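Local coordinates for protein disulfide-isomerase A4 (Rattus norvegicus, PDB 3EC3) that catalyses the rearrangement of disulfide bonds in proteins, this chain being a noncatalytic piece of the enzyme with two thioredoxin-like domains, at residues K15-F20 and T63-F68; N49-D54 and Y109-A114; L69-S72 and L76-M79; G119-S124 and R133-V138; Y169-A174 and E221-F226. The protein carries 1 engineered substitution. All coordinates share one frame; numbering follows the deposited sequence.

Contacts 1, 2 and 3 belong to the first thioredoxin-like unit of this noncatalytic fragment, contacts 4 and 5 to the second. Contact 3 links the two others of its unit: its centre is about 10 Å from that of contact 1, with A66 O probably hydrogen-bonded to V71 N at 3.1 Å, and its L76 CD1 packs 3.7 Å from Y109 CD1 of contact 2. Contacts 4 and 5 share a sheet, where V136 N and T170 O, 2.7 Å apart, probably hydrogen-bond; their centres lie about 10 Å apart. Contacts 1 and 5 have centres about 35 Å apart. Contacts 2 and 4, though in different units, have centres about 18 Å and nearest atoms about 8 Å apart, without touching.

Contact 1: K15-F20 and T63-F68; sequences KQVQEF and TEIAKF
Two helical turns face each other where V17 and I65 lie, their CA atoms 8.5 Å apart across helices 14-23 and 63-69. Both residues point their CB toward the partner helix, yet they meet through single methyl groups: V17 CG2 lies 4.2 Å from I65 CG2. The I65 branch is placed by its torsion, since CG1 is anti to the carbonyl carbon (chi1 -63°) and CG2 is thereby anti to the backbone N. The two side chains approach at a slant. Nearer the surface, Q18 and F68 make a second, looser meeting. The Q18 chain is stretched out from CB (chi2 170°), which carries its amide toward the phenyl ring, and NE2 ends 4.2 Å from F68 CE2 in an oblique approach. Outside the two segments, I11 touches V17, F20 and I65. At the helix starts, T13 OG1 bonds to Q16 N and S62 OG to I65 N. No hydrogen bond or salt bridge joins 15-20 to 63-68. The helices are held together here by van der Waals packing, aliphatic on the inside and amide against phenyl nearer the surface.

Contact 2: N49-D54 and Y109-A114; sequences NTLRED and YVVKHA
L51 is the centre of this contact, reaching from helix 39-51 to two consecutive valines of helix 103-113. Its two methyl groups divide the work: CD1 lies 3.9 Å from V110 CG1 and 4.0 Å from V110 CB, while L51 CD2 lies 4.2 Å from V111 CG2. The fork reaches that far because a chi1 of -67° sets CG beside the backbone N and the chain runs on extended through chi2. V110, whose CB points toward the leucine, slides past it in the opposite direction, a side-by-side fit; V111 offers a methyl from a more exposed position. No hydrogen bond crosses between the segments. Within 49-54, R52 NH1 gives a hydrogen bond of 2.9 Å to N49 OD1, which lies in the guanidinium plane, and R52 NH2 has a second partner in S5 O; the arginine thus ties N49 to S5. On the other segment, H113 folds back so that ND1 stands above the centre of the Y109 ring, and the bond from H113 ND1 to Y109 O, at 3.4 Å, is weak. H93 also stacks with the imidazole. Around the contact, L51 also touches K107 one turn earlier on helix 103-113, and V110 and Y109 rest on L76 of strand 75-79. Helices 39-51 and 103-113 pack on the same face of the sheet, as in thioredoxin-like folds, while A114 O bonds to Q80 NE2 just past that strand.

Contact 3: L69-S72 and L76-M79; sequences LKVS and LVLM
V77 and M79 of strand 75-79 turn toward the loop 69-72, while L76 and L78, before and between them, face the other side of the sheet. L76, first in the segment, faces helix 103-113. V77 comes next and meets V71 tip to tip, V77 CG2 to V71 CG1 at 4.0 Å; with CG1 anti to the backbone N (chi1 176°), V77 leaves CG2 as the methyl that does the touching. L78 again goes the opposite way, onto H113. M79, present as selenomethionine, lies at a slant to L69, with SE 3.9 Å and CE 4.1 Å from L69 CD2. A bend at chi3 (-78°) turns the CE methyl back, letting both atoms border the same leucine methyl. The loop is able to offer L69 and V71 together because helix 63-69 ends in a Schellman motif: K70, with positive phi, is exposed. All contacts across the segments are apolar. Strand 75-79 is bonded to strand 28-32 through V77-L30 and M79-V28, and to strand 93-96 through L76-M95 and L78-H93. The loop after helix 63-69 packs on one face of this sheet, helix 103-113 on the other.

Contact 4: G119-S124 and R133-V138; sequences GHRKTS and RPLVVV
R121 spans from its strand to L135 and V137, and the contact is made almost wholly by this one arginine. The apolar part comes first. With CG anti to the backbone N (chi1 173°) and the chain fully extended to NE, the arginine crosses the leucine at a slant: R121 CD is 4.0 Å and R121 NE 3.8 Å from L135 CD2. V137 crosses it at about a right angle, setting CG2 over one face of the guanidinium and V137 CG1 3.8 Å from R121 NH2. The polar part lies beyond the two segments. R121 NH2 forms a salt bridge with E182, and Y179 adds a cation-pi contact, so a buried charge has an opposite charge and a ring beside it. R133 NH2 lies 5.3 Å from R121 NH1, and R133 NH1 bonds to Y130 O. Putting a leucine at R121 would probably leave E182 without its charged partner and V137 without the flat group under its CG2 methyl. Between the segments runs strand 170-175, and R121 passes over its A172. The order 118-121, 170-175, 135-140, all parallel, is that of the first half of a thioredoxin fold, whose edge strand here sends an arginine across its neighbour.

Contact 5: Y169-A174 and E221-F226; sequences YTFAIA and EFVMAF
The phenol oxygen of Y169 is hydrogen-bonded with K227 NZ, one residue beyond 221-226, and Y169 OH lies 3.9 Å from F226 CE1. The ring beneath that oxygen has two partners on helix 216-227. F226 turns its edge toward the Y169 face, an edge-to-face pair with centroids 5.5 Å apart and planes at 76°, and F226 CE1 comes 3.9 Å from Y169 CZ. V223 arrives instead at the ring edge, near its plane, where V223 CG1 is 3.7 Å from both Y169 CD2 and Y169 CE2. A chi1 of -52° sets the Y169 ring beside the backbone N and swings it from just ahead of strand 170-175 toward the helix. The strand is one of the central parallel strands of the thioredoxin fold, and helix 216-227 is the fold's C-terminal helix, lying on the same face as helix 149-163. V223 also serves a second ring: V223 CG2 stands 4.1 Å from F171 CE2, an oblique approach, while F171 packs farther on against V159, V162 and A163 of helix 149-163. With alanine in place of Y169, K227 is likely to lose its hydroxyl partner and F226 the face it points at, and a gap would probably open beside V223 CG1. Along the edge next to strand 135-140, T170 and A172 bond through the backbone to P134, V136 and V138, and P134 touches both Y169 and F226.

Contact 1: K15-F20 and T63-F68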
# COMPACT_ATOMS: atom_id res chain seq x y z
N LYS A 15 -23.01 -2.18 -0.18
CA LYS A 15 -22.65 -1.04 0.70
C LYS A 15 -21.41 -1.33 1.53
O LYS A 15 -20.63 -0.42 1.81
CB LYS A 15 -23.81 -0.63 1.62
CG LYS A 15 -24.87 0.20 0.92
CD LYS A 15 -25.83 0.86 1.91
CE LYS A 15 -26.87 1.68 1.16
NZ LYS A 15 -27.83 2.33 2.10
N GLN A 16 -21.24 -2.58 1.95
CA GLN A 16 -20.06 -3.01 2.70
C GLN A 16 -18.79 -2.73 1.86
O GLN A 16 -17.79 -2.17 2.36
CB GLN A 16 -20.18 -4.50 3.03
CG GLN A 16 -19.00 -5.14 3.81
CD GLN A 16 -19.11 -4.91 5.32
OE1 GLN A 16 -19.80 -4.00 5.79
NE2 GLN A 16 -18.46 -5.76 6.10
N VAL A 17 -18.82 -3.17 0.61
CA VAL A 17 -17.64 -2.96 -0.27
C VAL A 17 -17.39 -1.46 -0.51
O VAL A 17 -16.26 -1.01 -0.42
CB VAL A 17 -17.83 -3.66 -1.63
CG1 VAL A 17 -16.57 -3.45 -2.52
CG2 VAL A 17 -18.13 -5.12 -1.44
N GLN A 18 -18.45 -0.70 -0.77
CA GLN A 18 -18.34 0.78 -0.89
C GLN A 18 -17.71 1.44 0.34
O GLN A 18 -16.81 2.28 0.24
CB GLN A 18 -19.71 1.36 -1.23
CG GLN A 18 -20.18 0.90 -2.66
CD GLN A 18 -21.64 1.25 -2.97
OE1 GLN A 18 -22.50 1.18 -2.12
NE2 GLN A 18 -21.91 1.62 -4.22
N GLU A 19 -18.13 1.01 1.52
CA GLU A 19 -17.56 1.52 2.77
C GLU A 19 -16.06 1.16 2.93
O GLU A 19 -15.27 1.97 3.41
CB GLU A 19 -18.39 0.99 3.94
CG GLU A 19 -17.82 1.24 5.32
CD GLU A 19 -18.71 0.63 6.39
OE1 GLU A 19 -19.53 1.38 6.95
OE2 GLU A 19 -18.63 -0.60 6.62
N PHE A 20 -15.67 -0.02 2.53
CA PHE A 20 -14.26 -0.39 2.56
C PHE A 20 -13.42 0.56 1.69
O PHE A 20 -12.34 1.00 2.09
CB PHE A 20 -14.09 -1.83 2.13
CG PHE A 20 -14.57 -2.82 3.20
CD1 PHE A 20 -14.84 -2.38 4.49
CD2 PHE A 20 -14.71 -4.15 2.91
CE1 PHE A 20 -15.26 -3.26 5.48
CE2 PHE A 20 -15.13 -5.03 3.89
CZ PHE A 20 -15.39 -4.57 5.17
N THR A 63 -23.66 -12.60 -7.01
CA THR A 63 -23.53 -12.24 -8.42
C THR A 63 -23.72 -10.74 -8.59
O THR A 63 -23.15 -10.16 -9.49
CB THR A 63 -24.48 -13.04 -9.35
OG1 THR A 63 -25.85 -12.81 -8.96
CG2 THR A 63 -24.18 -14.51 -9.27
N GLU A 64 -24.50 -10.12 -7.70
CA GLU A 64 -24.72 -8.67 -7.70
C GLU A 64 -23.41 -7.92 -7.46
O GLU A 64 -23.06 -6.95 -8.16
CB GLU A 64 -25.77 -8.32 -6.65
CG GLU A 64 -25.70 -6.88 -6.10
CD GLU A 64 -26.77 -6.63 -5.02
OE1 GLU A 64 -26.40 -6.23 -3.90
OE2 GLU A 64 -27.96 -6.89 -5.29
N ILE A 65 -22.63 -8.41 -6.48
CA ILE A 65 -21.38 -7.74 -6.18
C ILE A 65 -20.35 -8.03 -7.27
O ILE A 65 -19.59 -7.13 -7.65
CB ILE A 65 -20.87 -8.12 -4.75
CG1 ILE A 65 -21.90 -7.62 -3.69
CG2 ILE A 65 -19.42 -7.60 -4.55
CD1 ILE A 65 -21.48 -7.82 -2.25
N ALA A 66 -20.34 -9.26 -7.80
CA ALA A 66 -19.44 -9.61 -8.91
C ALA A 66 -19.72 -8.68 -10.11
O ALA A 66 -18.78 -8.10 -10.69
CB ALA A 66 -19.63 -11.08 -9.31
N LYS A 67 -20.99 -8.54 -10.46
CA LYS A 67 -21.42 -7.59 -11.55
C LYS A 67 -20.92 -6.17 -11.30
O LYS A 67 -20.25 -5.57 -12.18
CB LYS A 67 -22.95 -7.64 -11.74
CG LYS A 67 -23.42 -9.02 -12.13
CD LYS A 67 -24.94 -9.18 -12.36
CE LYS A 67 -25.28 -10.65 -12.57
NZ LYS A 67 -26.74 -10.93 -12.35
N PHE A 68 -21.19 -5.64 -10.11
CA PHE A 68 -20.64 -4.34 -9.71
C PHE A 68 -19.14 -4.26 -9.90
O PHE A 68 -18.63 -3.24 -10.39
CB PHE A 68 -21.01 -3.98 -8.26
CG PHE A 68 -20.30 -2.77 -7.72
CD1 PHE A 68 -19.17 -2.91 -6.92
CD2 PHE A 68 -20.77 -1.48 -7.99
CE1 PHE A 68 -18.50 -1.77 -6.40
CE2 PHE A 68 -20.11 -0.35 -7.48
CZ PHE A 68 -18.98 -0.49 -6.69

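Contact 2: N49-D54 and Y109-A114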
# COMPACT_ATOMS: atom_id res chain seq x y z
N ASN A 49 -5.95 -18.17 5.87
CA ASN A 49 -5.61 -18.66 7.20
C ASN A 49 -4.14 -18.44 7.51
O ASN A 49 -3.77 -17.96 8.59
CB ASN A 49 -5.96 -20.14 7.37
CG ASN A 49 -5.52 -20.66 8.71
OD1 ASN A 49 -5.98 -20.16 9.75
ND2 ASN A 49 -4.57 -21.59 8.72
N THR A 50 -3.29 -18.74 6.53
CA THR A 50 -1.86 -18.57 6.65
C THR A 50 -1.49 -17.10 6.86
O THR A 50 -0.61 -16.78 7.66
CB THR A 50 -1.15 -19.16 5.42
OG1 THR A 50 -1.35 -20.58 5.41
CG2 THR A 50 0.32 -18.88 5.45
N LEU A 51 -2.16 -16.22 6.13
CA LEU A 51 -1.87 -14.77 6.20
C LEU A 51 -2.72 -13.96 7.20
O LEU A 51 -2.64 -12.73 7.23
CB LEU A 51 -1.97 -14.15 4.80
CG LEU A 51 -0.96 -14.52 3.71
CD1 LEU A 51 -1.33 -13.88 2.37
CD2 LEU A 51 0.47 -14.07 4.10
N ARG A 52 -3.47 -14.64 8.06
CA ARG A 52 -4.50 -13.98 8.90
C ARG A 52 -4.02 -12.94 9.93
O ARG A 52 -4.80 -12.08 10.34
CB ARG A 52 -5.38 -15.03 9.62
CG ARG A 52 -4.72 -15.73 10.81
CD ARG A 52 -5.57 -16.92 11.30
NE ARG A 52 -6.93 -16.51 11.68
CZ ARG A 52 -8.03 -17.24 11.50
NH1 ARG A 52 -7.96 -18.44 10.92
NH2 ARG A 52 -9.21 -16.77 11.90
N GLU A 53 -2.76 -13.04 10.34
CA GLU A 53 -2.18 -12.08 11.30
C GLU A 53 -1.74 -10.80 10.58
O GLU A 53 -1.64 -9.73 11.20
CB GLU A 53 -1.01 -12.71 12.06
CG GLU A 53 -1.42 -13.90 12.93
CD GLU A 53 -0.27 -14.44 13.75
OE1 GLU A 53 0.46 -13.63 14.37
OE2 GLU A 53 -0.09 -15.69 13.79
N ASP A 54 -1.50 -10.90 9.27
CA ASP A 54 -0.97 -9.79 8.48
C ASP A 54 -1.97 -9.02 7.60
O ASP A 54 -1.70 -7.86 7.24
CB ASP A 54 0.22 -10.25 7.64
CG ASP A 54 1.33 -10.90 8.47
OD1 ASP A 54 1.57 -10.44 9.62
OD2 ASP A 54 1.94 -11.87 7.97
N TYR A 109 0.36 -13.78 -4.51
CA TYR A 109 -0.30 -12.67 -5.23
C TYR A 109 -0.75 -11.55 -4.25
O TYR A 109 -0.62 -10.35 -4.55
CB TYR A 109 -1.53 -13.19 -5.98
CG TYR A 109 -2.14 -12.26 -7.00
CD1 TYR A 109 -3.22 -11.46 -6.67
CD2 TYR A 109 -1.65 -12.21 -8.30
CE1 TYR A 109 -3.81 -10.62 -7.60
CE2 TYR A 109 -2.22 -11.37 -9.24
CZ TYR A 109 -3.30 -10.58 -8.88
OH TYR A 109 -3.87 -9.75 -9.80
N VAL A 110 -1.28 -11.96 -3.10
CA VAL A 110 -1.69 -11.02 -2.05
C VAL A 110 -0.47 -10.23 -1.56
O VAL A 110 -0.52 -9.02 -1.47
CB VAL A 110 -2.37 -11.76 -0.86
CG1 VAL A 110 -2.57 -10.81 0.30
CG2 VAL A 110 -3.71 -12.36 -1.31
N VAL A 111 0.63 -10.91 -1.25
CA VAL A 111 1.82 -10.20 -0.76
C VAL A 111 2.34 -9.25 -1.85
O VAL A 111 2.53 -8.07 -1.59
CB VAL A 111 2.92 -11.18 -0.21
CG1 VAL A 111 4.22 -10.42 0.17
CG2 VAL A 111 2.39 -11.94 1.02
N LYS A 112 2.46 -9.75 -3.06
CA LYS A 112 2.90 -8.97 -4.20
C LYS A 112 2.10 -7.69 -4.36
O LYS A 112 2.69 -6.61 -4.50
CB LYS A 112 2.84 -9.82 -5.48
CG LYS A 112 3.22 -9.03 -6.75
CD LYS A 112 3.48 -9.94 -7.91
CE LYS A 112 3.81 -9.15 -9.17
NZ LYS A 112 3.87 -10.07 -10.37
N HIS A 113 0.77 -7.80 -4.32
CA HIS A 113 -0.11 -6.69 -4.66
C HIS A 113 -0.78 -5.92 -3.52
O HIS A 113 -1.62 -5.08 -3.75
CB HIS A 113 -1.19 -7.14 -5.66
CG HIS A 113 -0.63 -7.43 -7.01
ND1 HIS A 113 -0.57 -8.70 -7.54
CD2 HIS A 113 -0.04 -6.62 -7.91
CE1 HIS A 113 0.01 -8.66 -8.72
NE2 HIS A 113 0.33 -7.40 -8.98
N ALA A 114 -0.35 -6.15 -2.30
CA ALA A 114 -1.03 -5.51 -1.19
C ALA A 114 -0.63 -4.05 -0.97
O ALA A 114 -1.34 -3.36 -0.25
CB ALA A 114 -0.84 -6.30 0.08

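Contact 3: L69-S72 and L76-M79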
# COMPACT_ATOMS: atom_id res chain seq x y z
N LEU A 69 -18.42 -5.31 -9.52
CA LEU A 69 -16.96 -5.31 -9.59
C LEU A 69 -16.43 -5.61 -10.97
O LEU A 69 -15.21 -5.62 -11.17
CB LEU A 69 -16.36 -6.33 -8.63
CG LEU A 69 -16.58 -6.07 -7.15
CD1 LEU A 69 -15.92 -7.20 -6.38
CD2 LEU A 69 -16.05 -4.69 -6.76
N LYS A 70 -17.32 -5.91 -11.89
CA LYS A 70 -16.99 -6.24 -13.26
C LYS A 70 -16.09 -7.50 -13.38
O LYS A 70 -15.21 -7.58 -14.24
CB LYS A 70 -16.47 -4.97 -13.99
CG LYS A 70 -17.52 -3.83 -14.01
CD LYS A 70 -17.35 -2.80 -15.20
CE LYS A 70 -18.72 -2.34 -15.77
NZ LYS A 70 -18.63 -1.54 -17.07
N VAL A 71 -16.35 -8.51 -12.54
CA VAL A 71 -15.60 -9.78 -12.56
C VAL A 71 -16.55 -10.96 -12.65
O VAL A 71 -17.69 -10.88 -12.19
CB VAL A 71 -14.69 -9.97 -11.29
CG1 VAL A 71 -13.66 -8.85 -11.15
CG2 VAL A 71 -15.52 -10.14 -10.01
N SER A 72 -16.11 -12.07 -13.22
CA SER A 72 -16.93 -13.29 -13.13
C SER A 72 -16.60 -14.00 -11.80
O SER A 72 -15.72 -13.53 -11.04
CB SER A 72 -16.73 -14.22 -14.34
OG SER A 72 -15.35 -14.44 -14.54
N LEU A 76 -9.86 -13.88 -7.14
CA LEU A 76 -9.39 -13.13 -6.00
C LEU A 76 -9.19 -11.68 -6.50
O LEU A 76 -8.51 -11.46 -7.51
CB LEU A 76 -8.05 -13.74 -5.59
CG LEU A 76 -7.28 -13.40 -4.31
CD1 LEU A 76 -5.84 -13.00 -4.60
CD2 LEU A 76 -8.04 -12.53 -3.29
N VAL A 77 -9.75 -10.69 -5.80
CA VAL A 77 -9.73 -9.32 -6.28
C VAL A 77 -9.08 -8.53 -5.14
O VAL A 77 -9.47 -8.67 -3.99
CB VAL A 77 -11.16 -8.80 -6.54
CG1 VAL A 77 -11.12 -7.34 -6.95
CG2 VAL A 77 -11.89 -9.68 -7.61
N LEU A 78 -8.08 -7.71 -5.47
CA LEU A 78 -7.45 -6.84 -4.49
C LEU A 78 -7.65 -5.42 -4.97
O LEU A 78 -7.35 -5.10 -6.16
CB LEU A 78 -5.96 -7.11 -4.39
CG LEU A 78 -5.52 -8.09 -3.27
CD1 LEU A 78 -5.76 -9.44 -3.77
CD2 LEU A 78 -3.99 -7.87 -2.96
N MSE A 79 -8.15 -4.58 -4.08
CA MSE A 79 -8.41 -3.21 -4.39
C MSE A 79 -7.86 -2.33 -3.29
O MSE A 79 -7.73 -2.77 -2.14
CB MSE A 79 -9.91 -3.00 -4.52
CG MSE A 79 -10.51 -3.76 -5.67
SE MSE A 79 -12.46 -3.56 -5.68
CE MSE A 79 -12.84 -4.84 -4.26

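Contact 4: G119-S124 and R133-V138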
# COMPACT_ATOMS: atom_id res chain seq x y z
N GLY A 119 1.55 4.41 -0.56
CA GLY A 119 0.69 4.20 0.60
C GLY A 119 1.11 5.07 1.75
O GLY A 119 1.99 5.93 1.61
N HIS A 120 0.47 4.86 2.90
CA HIS A 120 0.72 5.65 4.11
C HIS A 120 1.41 4.75 5.14
O HIS A 120 0.80 3.80 5.65
CB HIS A 120 -0.60 6.19 4.70
CG HIS A 120 -0.42 7.02 5.96
ND1 HIS A 120 -1.49 7.43 6.72
CD2 HIS A 120 0.68 7.51 6.56
CE1 HIS A 120 -1.06 8.13 7.76
NE2 HIS A 120 0.26 8.23 7.67
N ARG A 121 2.69 5.01 5.36
CA ARG A 121 3.49 4.27 6.35
C ARG A 121 3.21 4.87 7.72
O ARG A 121 3.32 6.08 7.91
CB ARG A 121 4.98 4.36 5.99
CG ARG A 121 5.94 3.76 7.06
CD ARG A 121 7.34 4.10 6.61
NE ARG A 121 8.39 3.63 7.50
CZ ARG A 121 9.20 4.43 8.19
NH1 ARG A 121 10.16 3.92 8.93
NH2 ARG A 121 9.04 5.76 8.13
N LYS A 122 2.79 4.02 8.64
CA LYS A 122 2.35 4.41 9.95
C LYS A 122 3.15 3.62 10.96
O LYS A 122 3.46 2.47 10.72
CB LYS A 122 0.88 4.05 10.11
CG LYS A 122 -0.06 4.92 9.31
CD LYS A 122 -1.48 4.72 9.73
CE LYS A 122 -2.09 3.53 9.05
NZ LYS A 122 -3.57 3.73 8.99
N THR A 123 3.46 4.21 12.11
CA THR A 123 4.08 3.42 13.19
C THR A 123 3.27 2.14 13.52
O THR A 123 3.86 1.13 13.94
CB THR A 123 4.33 4.26 14.48
OG1 THR A 123 3.11 4.90 14.89
CG2 THR A 123 5.41 5.31 14.23
N SER A 124 1.96 2.16 13.30
CA SER A 124 1.12 0.97 13.46
C SER A 124 1.22 -0.10 12.33
O SER A 124 0.83 -1.25 12.52
CB SER A 124 -0.34 1.35 13.72
OG SER A 124 -0.91 2.03 12.62
N ARG A 133 12.86 -3.33 1.51
CA ARG A 133 13.87 -2.29 1.27
C ARG A 133 14.49 -2.50 -0.13
O ARG A 133 14.52 -3.64 -0.65
CB ARG A 133 15.00 -2.33 2.33
CG ARG A 133 14.57 -2.25 3.76
CD ARG A 133 14.43 -0.80 4.21
NE ARG A 133 13.95 -0.68 5.58
CZ ARG A 133 12.67 -0.79 5.95
NH1 ARG A 133 11.72 -1.03 5.06
NH2 ARG A 133 12.34 -0.63 7.23
N PRO A 134 14.98 -1.40 -0.75
CA PRO A 134 14.93 -0.00 -0.26
C PRO A 134 13.52 0.64 -0.17
O PRO A 134 12.65 0.35 -0.98
CB PRO A 134 15.79 0.77 -1.27
CG PRO A 134 16.64 -0.28 -1.96
CD PRO A 134 15.72 -1.50 -2.02
N LEU A 135 13.35 1.53 0.80
CA LEU A 135 12.07 2.21 1.03
C LEU A 135 12.31 3.72 0.99
O LEU A 135 13.17 4.25 1.74
CB LEU A 135 11.49 1.80 2.38
CG LEU A 135 10.34 2.65 2.93
CD1 LEU A 135 9.06 2.50 2.08
CD2 LEU A 135 10.08 2.22 4.38
N VAL A 136 11.57 4.41 0.12
CA VAL A 136 11.67 5.86 0.01
C VAL A 136 10.53 6.43 0.86
O VAL A 136 9.40 6.09 0.61
CB VAL A 136 11.57 6.34 -1.46
CG1 VAL A 136 11.66 7.91 -1.56
CG2 VAL A 136 12.66 5.67 -2.33
N VAL A 137 10.83 7.23 1.88
CA VAL A 137 9.79 7.83 2.73
C VAL A 137 9.71 9.34 2.57
O VAL A 137 10.72 10.02 2.64
CB VAL A 137 10.04 7.54 4.23
CG1 VAL A 137 8.81 8.08 5.07
CG2 VAL A 137 10.24 6.02 4.46
N VAL A 138 8.49 9.86 2.35
CA VAL A 138 8.26 11.30 2.26
C VAL A 138 7.44 11.76 3.48
O VAL A 138 6.30 11.31 3.70
CB VAL A 138 7.62 11.71 0.90
CG1 VAL A 138 7.26 13.20 0.86
CG2 VAL A 138 8.56 11.34 -0.28

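Contact 5: Y169-A174 and E221-F226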
# COMPACT_ATOMS: atom_id res chain seq x y z
N TYR A 169 11.88 0.24 -6.05
CA TYR A 169 11.84 0.71 -4.66
C TYR A 169 10.38 0.87 -4.21
O TYR A 169 9.52 1.10 -5.05
CB TYR A 169 12.54 2.08 -4.54
CG TYR A 169 13.94 2.09 -5.14
CD1 TYR A 169 14.80 1.00 -4.96
CD2 TYR A 169 14.40 3.19 -5.87
CE1 TYR A 169 16.11 0.98 -5.50
CE2 TYR A 169 15.71 3.20 -6.41
CZ TYR A 169 16.55 2.10 -6.22
OH TYR A 169 17.81 2.12 -6.77
N THR A 170 10.16 0.74 -2.91
CA THR A 170 8.82 1.00 -2.29
C THR A 170 8.82 2.48 -1.85
O THR A 170 9.84 2.97 -1.36
CB THR A 170 8.62 0.08 -1.09
OG1 THR A 170 8.87 -1.29 -1.49
CG2 THR A 170 7.22 0.24 -0.49
N PHE A 171 7.72 3.20 -2.09
CA PHE A 171 7.60 4.62 -1.70
C PHE A 171 6.42 4.70 -0.76
O PHE A 171 5.42 3.94 -0.91
CB PHE A 171 7.30 5.50 -2.90
CG PHE A 171 8.46 5.69 -3.89
CD1 PHE A 171 8.92 4.66 -4.69
CD2 PHE A 171 9.04 6.95 -4.04
CE1 PHE A 171 9.96 4.87 -5.61
CE2 PHE A 171 10.09 7.18 -4.96
CZ PHE A 171 10.55 6.13 -5.74
N ALA A 172 6.52 5.58 0.23
CA ALA A 172 5.40 5.80 1.16
C ALA A 172 5.43 7.23 1.63
O ALA A 172 6.52 7.86 1.68
CB ALA A 172 5.51 4.85 2.35
N ILE A 173 4.26 7.77 1.99
CA ILE A 173 4.26 9.05 2.69
C ILE A 173 4.14 8.70 4.19
O ILE A 173 3.62 7.64 4.56
CB ILE A 173 3.07 9.95 2.23
CG1 ILE A 173 1.73 9.29 2.61
CG2 ILE A 173 3.23 10.33 0.70
CD1 ILE A 173 0.52 10.22 2.39
N ALA A 174 4.64 9.58 5.05
CA ALA A 174 4.67 9.32 6.49
C ALA A 174 4.39 10.64 7.21
O ALA A 174 4.81 11.71 6.76
CB ALA A 174 6.03 8.76 6.92
N GLU A 221 15.81 13.32 -8.15
CA GLU A 221 17.27 13.50 -8.07
C GLU A 221 17.90 12.75 -6.89
O GLU A 221 18.95 12.14 -7.03
CB GLU A 221 17.60 14.99 -8.02
CG GLU A 221 17.12 15.73 -9.26
CD GLU A 221 17.48 17.23 -9.28
OE1 GLU A 221 17.57 17.89 -8.21
OE2 GLU A 221 17.63 17.77 -10.39
N PHE A 222 17.23 12.83 -5.75
CA PHE A 222 17.61 12.15 -4.50
C PHE A 222 17.61 10.63 -4.65
O PHE A 222 18.59 9.96 -4.28
CB PHE A 222 16.64 12.63 -3.40
CG PHE A 222 16.80 11.94 -2.06
CD1 PHE A 222 15.69 11.33 -1.46
CD2 PHE A 222 18.01 11.97 -1.36
CE1 PHE A 222 15.79 10.71 -0.21
CE2 PHE A 222 18.13 11.36 -0.11
CZ PHE A 222 17.02 10.73 0.47
N VAL A 223 16.52 10.08 -5.20
CA VAL A 223 16.43 8.64 -5.52
C VAL A 223 17.48 8.20 -6.57
O VAL A 223 18.09 7.13 -6.43
CB VAL A 223 14.98 8.26 -5.96
CG1 VAL A 223 14.90 6.82 -6.47
CG2 VAL A 223 13.97 8.51 -4.78
N MSE A 224 17.66 9.00 -7.61
CA MSE A 224 18.67 8.71 -8.63
C MSE A 224 20.07 8.69 -8.00
O MSE A 224 20.88 7.79 -8.28
CB MSE A 224 18.62 9.71 -9.79
CG MSE A 224 17.71 9.30 -10.95
SE MSE A 224 18.33 7.61 -11.77
CE MSE A 224 16.97 7.33 -13.18
N ALA A 225 20.35 9.67 -7.14
CA ALA A 225 21.67 9.77 -6.51
C ALA A 225 21.89 8.56 -5.61
O ALA A 225 23.01 7.98 -5.56
CB ALA A 225 21.83 11.07 -5.76
N PHE A 226 20.82 8.14 -4.93
CA PHE A 226 20.82 6.91 -4.14
C PHE A 226 21.17 5.69 -4.98
O PHE A 226 22.03 4.91 -4.61
CB PHE A 226 19.47 6.67 -3.45
CG PHE A 226 19.34 5.26 -2.87
CD1 PHE A 226 18.62 4.27 -3.54
CD2 PHE A 226 19.97 4.94 -1.67
CE1 PHE A 226 18.51 3.00 -3.00
CE2 PHE A 226 19.89 3.65 -1.12
CZ PHE A 226 19.16 2.68 -1.78